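Local structure of putative N-acetyl-gamma-glutamyl-phosphate reductase (Arabidopsis thaliana, 1XYG) at residues Gly26-Glu31 with Gly331-Ala336; Ala85-Leu90 with Gln338-Met343. The protein probably catalyses the NADPH-dependent reduction of N-acetyl-L-glutamyl 5-phosphate to the 5-semialdehyde, the third step from glutamate to N-acetylornithine in chloroplast arginine biosynthesis. All coordinates share one frame; numbering follows the deposited sequence.

Contact 1 of 2, residues Gly26-Glu31 with Gly331-Ala336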
ATOM      1  N   GLY A  26     -15.756  13.160  11.291  1.00 34.64           N
ATOM      2  CA  GLY A  26     -15.375  11.806  10.920  1.00 32.43           C
ATOM      3  C   GLY A  26     -15.375  11.596   9.417  1.00 31.75           C
ATOM      4  O   GLY A  26     -15.752  12.496   8.661  1.00 30.54           O
ATOM      5  N   TYR A  27     -14.960  10.410   8.976  1.00 28.89           N
ATOM      6  CA  TYR A  27     -14.905  10.095   7.551  1.00 27.85           C
ATOM      7  C   TYR A  27     -16.265  10.106   6.858  1.00 28.68           C
ATOM      8  O   TYR A  27     -16.371  10.545   5.706  1.00 28.01           O
ATOM      9  CB  TYR A  27     -14.233   8.730   7.310  1.00 24.41           C
ATOM     10  CG  TYR A  27     -12.741   8.688   7.604  1.00 23.13           C
ATOM     11  CD1 TYR A  27     -11.922   9.776   7.300  1.00 22.39           C
ATOM     12  CD2 TYR A  27     -12.144   7.550   8.171  1.00 21.95           C
ATOM     13  CE1 TYR A  27     -10.555   9.744   7.553  1.00 23.02           C
ATOM     14  CE2 TYR A  27     -10.767   7.507   8.425  1.00 21.30           C
ATOM     15  CZ  TYR A  27      -9.986   8.614   8.114  1.00 22.27           C
ATOM     16  OH  TYR A  27      -8.639   8.619   8.368  1.00 24.06           O
ATOM     17  N   THR A  28     -17.301   9.607   7.529  1.00 30.11           N
ATOM     18  CA  THR A  28     -18.625   9.599   6.912  1.00 31.28           C
ATOM     19  C   THR A  28     -19.110  11.042   6.772  1.00 30.79           C
ATOM     20  O   THR A  28     -19.804  11.381   5.818  1.00 31.76           O
ATOM     21  CB  THR A  28     -19.647   8.759   7.726  1.00 31.66           C
ATOM     22  OG1 THR A  28     -19.727   9.246   9.065  1.00 35.39           O
ATOM     23  CG2 THR A  28     -19.228   7.303   7.747  1.00 31.72           C
ATOM     24  N   GLY A  29     -18.719  11.892   7.716  1.00 30.32           N
ATOM     25  CA  GLY A  29     -19.102  13.291   7.650  1.00 29.83           C
ATOM     26  C   GLY A  29     -18.414  13.945   6.463  1.00 30.82           C
ATOM     27  O   GLY A  29     -19.038  14.676   5.693  1.00 30.18           O
ATOM     28  N   ALA A  30     -17.119  13.674   6.310  1.00 29.36           N
ATOM     29  CA  ALA A  30     -16.348  14.227   5.205  1.00 28.82           C
ATOM     30  C   ALA A  30     -16.962  13.773   3.885  1.00 28.84           C
ATOM     31  O   ALA A  30     -17.062  14.549   2.933  1.00 29.55           O
ATOM     32  CB  ALA A  30     -14.899  13.768   5.299  1.00 28.87           C
ATOM     33  N   GLU A  31     -17.377  12.511   3.828  1.00 28.10           N
ATOM     34  CA  GLU A  31     -17.999  11.980   2.618  1.00 27.89           C
ATOM     35  C   GLU A  31     -19.297  12.713   2.284  1.00 28.76           C
ATOM     36  O   GLU A  31     -19.576  12.992   1.117  1.00 28.93           O
ATOM     37  CB  GLU A  31     -18.279  10.484   2.775  1.00 28.00           C
ATOM     38  CG  GLU A  31     -17.075   9.586   2.504  1.00 27.14           C
ATOM     39  CD  GLU A  31     -16.571   9.696   1.071  1.00 26.86           C
ATOM     40  OE1 GLU A  31     -15.815  10.638   0.765  1.00 25.72           O
ATOM     41  OE2 GLU A  31     -16.947   8.838   0.248  1.00 26.11           O
ATOM     42  N   GLY A 331     -21.896   2.037   1.022  1.00 24.85           N
ATOM     43  CA  GLY A 331     -21.875   1.401   2.322  1.00 25.65           C
ATOM     44  C   GLY A 331     -22.194   2.379   3.445  1.00 26.19           C
ATOM     45  O   GLY A 331     -22.375   1.972   4.593  1.00 24.41           O
ATOM     46  N   ALA A 332     -22.272   3.669   3.116  1.00 24.40           N
ATOM     47  CA  ALA A 332     -22.573   4.672   4.125  1.00 24.53           C
ATOM     48  C   ALA A 332     -23.194   5.971   3.612  1.00 24.74           C
ATOM     49  O   ALA A 332     -24.391   6.036   3.344  1.00 25.48           O
ATOM     50  CB  ALA A 332     -21.312   4.986   4.934  1.00 22.90           C
ATOM     51  N   SER A 333     -22.367   7.004   3.483  1.00 25.16           N
ATOM     52  CA  SER A 333     -22.825   8.318   3.070  1.00 24.61           C
ATOM     53  C   SER A 333     -23.508   8.398   1.711  1.00 26.07           C
ATOM     54  O   SER A 333     -24.406   9.224   1.516  1.00 26.16           O
ATOM     55  CB  SER A 333     -21.658   9.299   3.145  1.00 25.76           C
ATOM     56  OG  SER A 333     -21.169   9.375   4.475  1.00 27.13           O
ATOM     57  N   GLY A 334     -23.090   7.555   0.771  1.00 26.03           N
ATOM     58  CA  GLY A 334     -23.715   7.558  -0.543  1.00 24.81           C
ATOM     59  C   GLY A 334     -25.157   7.097  -0.443  1.00 24.20           C
ATOM     60  O   GLY A 334     -26.062   7.715  -1.002  1.00 24.51           O
ATOM     61  N   GLN A 335     -25.384   6.007   0.279  1.00 26.11           N
ATOM     62  CA  GLN A 335     -26.737   5.499   0.444  1.00 26.35           C
ATOM     63  C   GLN A 335     -27.571   6.486   1.262  1.00 27.16           C
ATOM     64  O   GLN A 335     -28.762   6.662   1.008  1.00 27.98           O
ATOM     65  CB  GLN A 335     -26.711   4.132   1.134  1.00 26.91           C
ATOM     66  CG  GLN A 335     -28.089   3.523   1.332  1.00 23.85           C
ATOM     67  CD  GLN A 335     -28.058   2.011   1.263  1.00 25.68           C
ATOM     68  OE1 GLN A 335     -28.657   1.405   0.369  1.00 25.78           O
ATOM     69  NE2 GLN A 335     -27.353   1.390   2.203  1.00 23.81           N
ATOM     70  N   ALA A 336     -26.940   7.128   2.243  1.00 25.90           N
ATOM     71  CA  ALA A 336     -27.627   8.101   3.081  1.00 26.64           C
ATOM     72  C   ALA A 336     -28.215   9.206   2.197  1.00 28.76           C
ATOM     73  O   ALA A 336     -29.378   9.599   2.356  1.00 27.60           O
ATOM     74  CB  ALA A 336     -26.657   8.699   4.099  1.00 23.09           C
TER
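Ser333 pins helix 329-343 to the first turn of helix 27-37 through one hydrogen bond, from its OG to the backbone O of Thr28 at 2.8 Å. The hydroxyl meets that oxygen at a C=O...OG angle of 117°, tilted somewhat from the carbonyl plane. Packing is closest around this bond: Ser333 CB lies 3.6 Å from Glu31 CB, one turn further along the helix, and OG also touches Thr28 CB at 3.6 Å. With OG anti to its own carbonyl carbon (chi1 -60°), the serine reaches the oxygen while its CB stays against Glu31. Replacing Ser333 by alanine removes OG, which would probably cost the Thr28 carbonyl this hydroxyl partner and leave the two helices joined here by sparse apolar contacts. The looser side is at Ala332, partly exposed, whose CB meets the methyl CG2 of Thr28 at 4.2 Å. Beyond its CB, Glu31 turns away from helix 329-343, and its carboxylate is taken by salt bridges to Arg34 and Arg253. The segment axes come no nearer than 9.0 Å and cross at -36°. Gly26 is the N-cap residue of helix 27-37, the helix that follows the first strand of the Rossmann-type NAD(P)-binding domain; helix 329-343, the last of the chain, packs on it here, with Ala332 close to Cys163, the probable active-site cysteine.

Contact 2 of 2, residues Ala85-Leu90 with Gln338-Met343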
ATOM      1  N   ALA A  85     -33.231  19.381   6.425  1.00 41.16           N
ATOM      2  CA  ALA A  85     -32.986  17.956   6.618  1.00 39.95           C
ATOM      3  C   ALA A  85     -31.650  17.781   7.339  1.00 39.03           C
ATOM      4  O   ALA A  85     -30.784  18.655   7.297  1.00 37.72           O
ATOM      5  CB  ALA A  85     -32.969  17.229   5.273  1.00 38.48           C
ATOM      6  N   VAL A  86     -31.486  16.641   7.995  1.00 37.92           N
ATOM      7  CA  VAL A  86     -30.271  16.367   8.747  1.00 36.44           C
ATOM      8  C   VAL A  86     -29.669  14.990   8.490  1.00 35.08           C
ATOM      9  O   VAL A  86     -30.386  14.008   8.310  1.00 34.31           O
ATOM     10  CB  VAL A  86     -30.554  16.501  10.270  1.00 37.15           C
ATOM     11  CG1 VAL A  86     -29.500  15.767  11.066  1.00 38.25           C
ATOM     12  CG2 VAL A  86     -30.597  17.969  10.676  1.00 37.84           C
ATOM     13  N   PHE A  87     -28.340  14.942   8.465  1.00 33.59           N
ATOM     14  CA  PHE A  87     -27.593  13.700   8.303  1.00 34.18           C
ATOM     15  C   PHE A  87     -26.898  13.526   9.647  1.00 35.53           C
ATOM     16  O   PHE A  87     -26.204  14.432  10.113  1.00 36.21           O
ATOM     17  CB  PHE A  87     -26.522  13.820   7.212  1.00 32.12           C
ATOM     18  CG  PHE A  87     -27.045  13.656   5.809  1.00 30.28           C
ATOM     19  CD1 PHE A  87     -27.573  12.439   5.386  1.00 29.24           C
ATOM     20  CD2 PHE A  87     -26.985  14.712   4.904  1.00 27.58           C
ATOM     21  CE1 PHE A  87     -28.031  12.270   4.074  1.00 28.91           C
ATOM     22  CE2 PHE A  87     -27.441  14.558   3.586  1.00 29.09           C
ATOM     23  CZ  PHE A  87     -27.965  13.332   3.171  1.00 29.36           C
ATOM     24  N   CYS A  88     -27.082  12.380  10.281  1.00 35.93           N
ATOM     25  CA  CYS A  88     -26.435  12.161  11.562  1.00 37.39           C
ATOM     26  C   CYS A  88     -25.306  11.140  11.464  1.00 37.08           C
ATOM     27  O   CYS A  88     -25.523   9.986  11.090  1.00 36.79           O
ATOM     28  CB  CYS A  88     -27.456  11.711  12.607  1.00 38.73           C
ATOM     29  SG  CYS A  88     -26.689  11.363  14.201  1.00 45.62           S
ATOM     30  N   CYS A  89     -24.096  11.573  11.804  1.00 37.26           N
ATOM     31  CA  CYS A  89     -22.930  10.698  11.759  1.00 39.72           C
ATOM     32  C   CYS A  89     -22.262  10.556  13.124  1.00 41.12           C
ATOM     33  O   CYS A  89     -21.041  10.514  13.207  1.00 41.26           O
ATOM     34  CB  CYS A  89     -21.908  11.227  10.745  1.00 38.74           C
ATOM     35  SG  CYS A  89     -22.491  11.308   9.028  1.00 40.12           S
ATOM     36  N   LEU A  90     -23.053  10.489  14.190  1.00 43.52           N
ATOM     37  CA  LEU A  90     -22.507  10.346  15.539  1.00 46.01           C
ATOM     38  C   LEU A  90     -22.304   8.856  15.841  1.00 49.06           C
ATOM     39  O   LEU A  90     -22.737   7.993  15.071  1.00 48.83           O
ATOM     40  CB  LEU A  90     -23.466  10.979  16.553  1.00 44.96           C
ATOM     41  CG  LEU A  90     -23.613  12.490  16.341  1.00 43.83           C
ATOM     42  CD1 LEU A  90     -24.694  13.057  17.245  1.00 43.42           C
ATOM     43  CD2 LEU A  90     -22.268  13.149  16.614  1.00 41.74           C
ATOM     44  N   GLN A 338     -28.701   8.953  -1.024  1.00 30.74           N
ATOM     45  CA  GLN A 338     -29.644   8.301  -1.927  1.00 29.38           C
ATOM     46  C   GLN A 338     -31.021   8.311  -1.273  1.00 28.37           C
ATOM     47  O   GLN A 338     -32.027   8.554  -1.929  1.00 29.17           O
ATOM     48  CB  GLN A 338     -29.216   6.855  -2.201  1.00 29.42           C
ATOM     49  CG  GLN A 338     -29.907   6.208  -3.406  1.00 28.72           C
ATOM     50  CD  GLN A 338     -29.408   4.797  -3.685  1.00 28.38           C
ATOM     51  OE1 GLN A 338     -28.273   4.452  -3.353  1.00 28.66           O
ATOM     52  NE2 GLN A 338     -30.250   3.981  -4.308  1.00 27.70           N
ATOM     53  N   ASN A 339     -31.054   8.057   0.030  1.00 28.90           N
ATOM     54  CA  ASN A 339     -32.310   8.033   0.776  1.00 28.49           C
ATOM     55  C   ASN A 339     -32.897   9.428   0.958  1.00 28.18           C
ATOM     56  O   ASN A 339     -34.095   9.633   0.766  1.00 26.41           O
ATOM     57  CB  ASN A 339     -32.115   7.392   2.151  1.00 28.67           C
ATOM     58  CG  ASN A 339     -31.953   5.894   2.075  1.00 30.37           C
ATOM     59  OD1 ASN A 339     -32.653   5.217   1.308  1.00 29.74           O
ATOM     60  ND2 ASN A 339     -31.041   5.356   2.887  1.00 29.25           N
ATOM     61  N   LEU A 340     -32.059  10.392   1.324  1.00 27.98           N
ATOM     62  CA  LEU A 340     -32.561  11.741   1.525  1.00 30.06           C
ATOM     63  C   LEU A 340     -33.123  12.309   0.229  1.00 30.47           C
ATOM     64  O   LEU A 340     -34.113  13.034   0.258  1.00 30.14           O
ATOM     65  CB  LEU A 340     -31.474  12.669   2.061  1.00 28.84           C
ATOM     66  CG  LEU A 340     -32.007  14.046   2.491  1.00 30.89           C
ATOM     67  CD1 LEU A 340     -32.962  13.882   3.675  1.00 28.77           C
ATOM     68  CD2 LEU A 340     -30.860  14.960   2.882  1.00 29.08           C
ATOM     69  N   ASN A 341     -32.499  11.983  -0.902  1.00 31.26           N
ATOM     70  CA  ASN A 341     -32.987  12.477  -2.181  1.00 31.83           C
ATOM     71  C   ASN A 341     -34.471  12.184  -2.346  1.00 33.66           C
ATOM     72  O   ASN A 341     -35.271  13.107  -2.507  1.00 34.93           O
ATOM     73  CB  ASN A 341     -32.211  11.868  -3.356  1.00 30.75           C
ATOM     74  CG  ASN A 341     -30.904  12.619  -3.650  1.00 30.54           C
ATOM     75  OD1 ASN A 341     -30.803  13.831  -3.426  1.00 27.80           O
ATOM     76  ND2 ASN A 341     -29.908  11.904  -4.171  1.00 29.03           N
ATOM     77  N   ILE A 342     -34.841  10.908  -2.290  1.00 34.93           N
ATOM     78  CA  ILE A 342     -36.234  10.525  -2.462  1.00 35.26           C
ATOM     79  C   ILE A 342     -37.139  10.977  -1.315  1.00 36.80           C
ATOM     80  O   ILE A 342     -38.331  11.216  -1.518  1.00 38.77           O
ATOM     81  CB  ILE A 342     -36.370   8.999  -2.670  1.00 36.81           C
ATOM     82  CG1 ILE A 342     -35.844   8.237  -1.453  1.00 35.54           C
ATOM     83  CG2 ILE A 342     -35.591   8.580  -3.919  1.00 34.97           C
ATOM     84  CD1 ILE A 342     -36.004   6.733  -1.568  1.00 34.07           C
ATOM     85  N   MET A 343     -36.583  11.103  -0.113  1.00 35.45           N
ATOM     86  CA  MET A 343     -37.366  11.549   1.036  1.00 34.76           C
ATOM     87  C   MET A 343     -37.819  12.991   0.829  1.00 35.23           C
ATOM     88  O   MET A 343     -38.876  13.394   1.310  1.00 33.31           O
ATOM     89  CB  MET A 343     -36.535  11.460   2.317  1.00 34.71           C
ATOM     90  CG  MET A 343     -36.336  10.045   2.834  1.00 33.44           C
ATOM     91  SD  MET A 343     -34.965   9.934   3.999  1.00 31.26           S
ATOM     92  CE  MET A 343     -35.758  10.464   5.547  1.00 35.91           C
TER
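Leu340 carries the helix side of this contact, set against Ala85 and Phe87 of strand 85-88. Helix 329-343 enters with Gln338, whose CB points away from the strand and whose amide is bonded elsewhere, to Glu146, Glu348, Asn304 and Lys330. Asn339 follows, its side chain bonded to Thr145 and to the backbone of Gly143, so that both polar residues tie the helix to other parts of the chain. Leu340 then turns toward the strand. Its CG stands anti to the backbone N (chi1 -171°), which sends the branched end to the strand. CD1 rests on Ala85 CB at 3.7 Å, and CD2 lies between that same CB, at 3.9 Å, and the far end of the Phe87 ring, 3.3 Å from CZ and 3.5 Å from CE2. CB of the leucine closes on the same end of the ring, 3.7 Å from CZ. The ring and the leucine chain meet obliquely. Phe87 gets there although its CB does not aim at the helix: CG is anti to the carbonyl carbon (chi1 -81°), and the far end of the ring comes nearer the helix than the CB direction suggests. Ile19 of the adjacent strand 17-22 touches all three of these side chains. Next along the helix, Asn341 has its CB on the side away from the strand, and its amide is bonded to His39 and to the backbone of Glu348 and Thr350. On the strand-facing side, then, buried alkyl and aromatic groups join Leu340 to the parallel Rossmann sheet by van der Waals packing, while the amides of Gln338, Asn339 and Asn341 fasten the helix to surrounding parts of the chain.

Overall arrangement
The two contacts lie side by side, their centres about 10 Å apart, and both use helix 329-343, contact 1 near its start and contact 2 toward its end. Along the chain the segments alternate: 26-31, then 85-90, then 331-336 and 338-343. Helix 27-37 and strand 85-88 both belong to the NAD(P)-binding region, the strand lying next to 17-22 in the parallel sheet. The helix also touches the loop that follows the strand, with Thr28 OG1 3.4 Å from Cys89 CB, and Phe87 packs on the backbone of Ala336. The last long helix thus returns, after the mixed-sheet region, to pack against both a helix and a strand of the N-terminal nucleotide-binding fold.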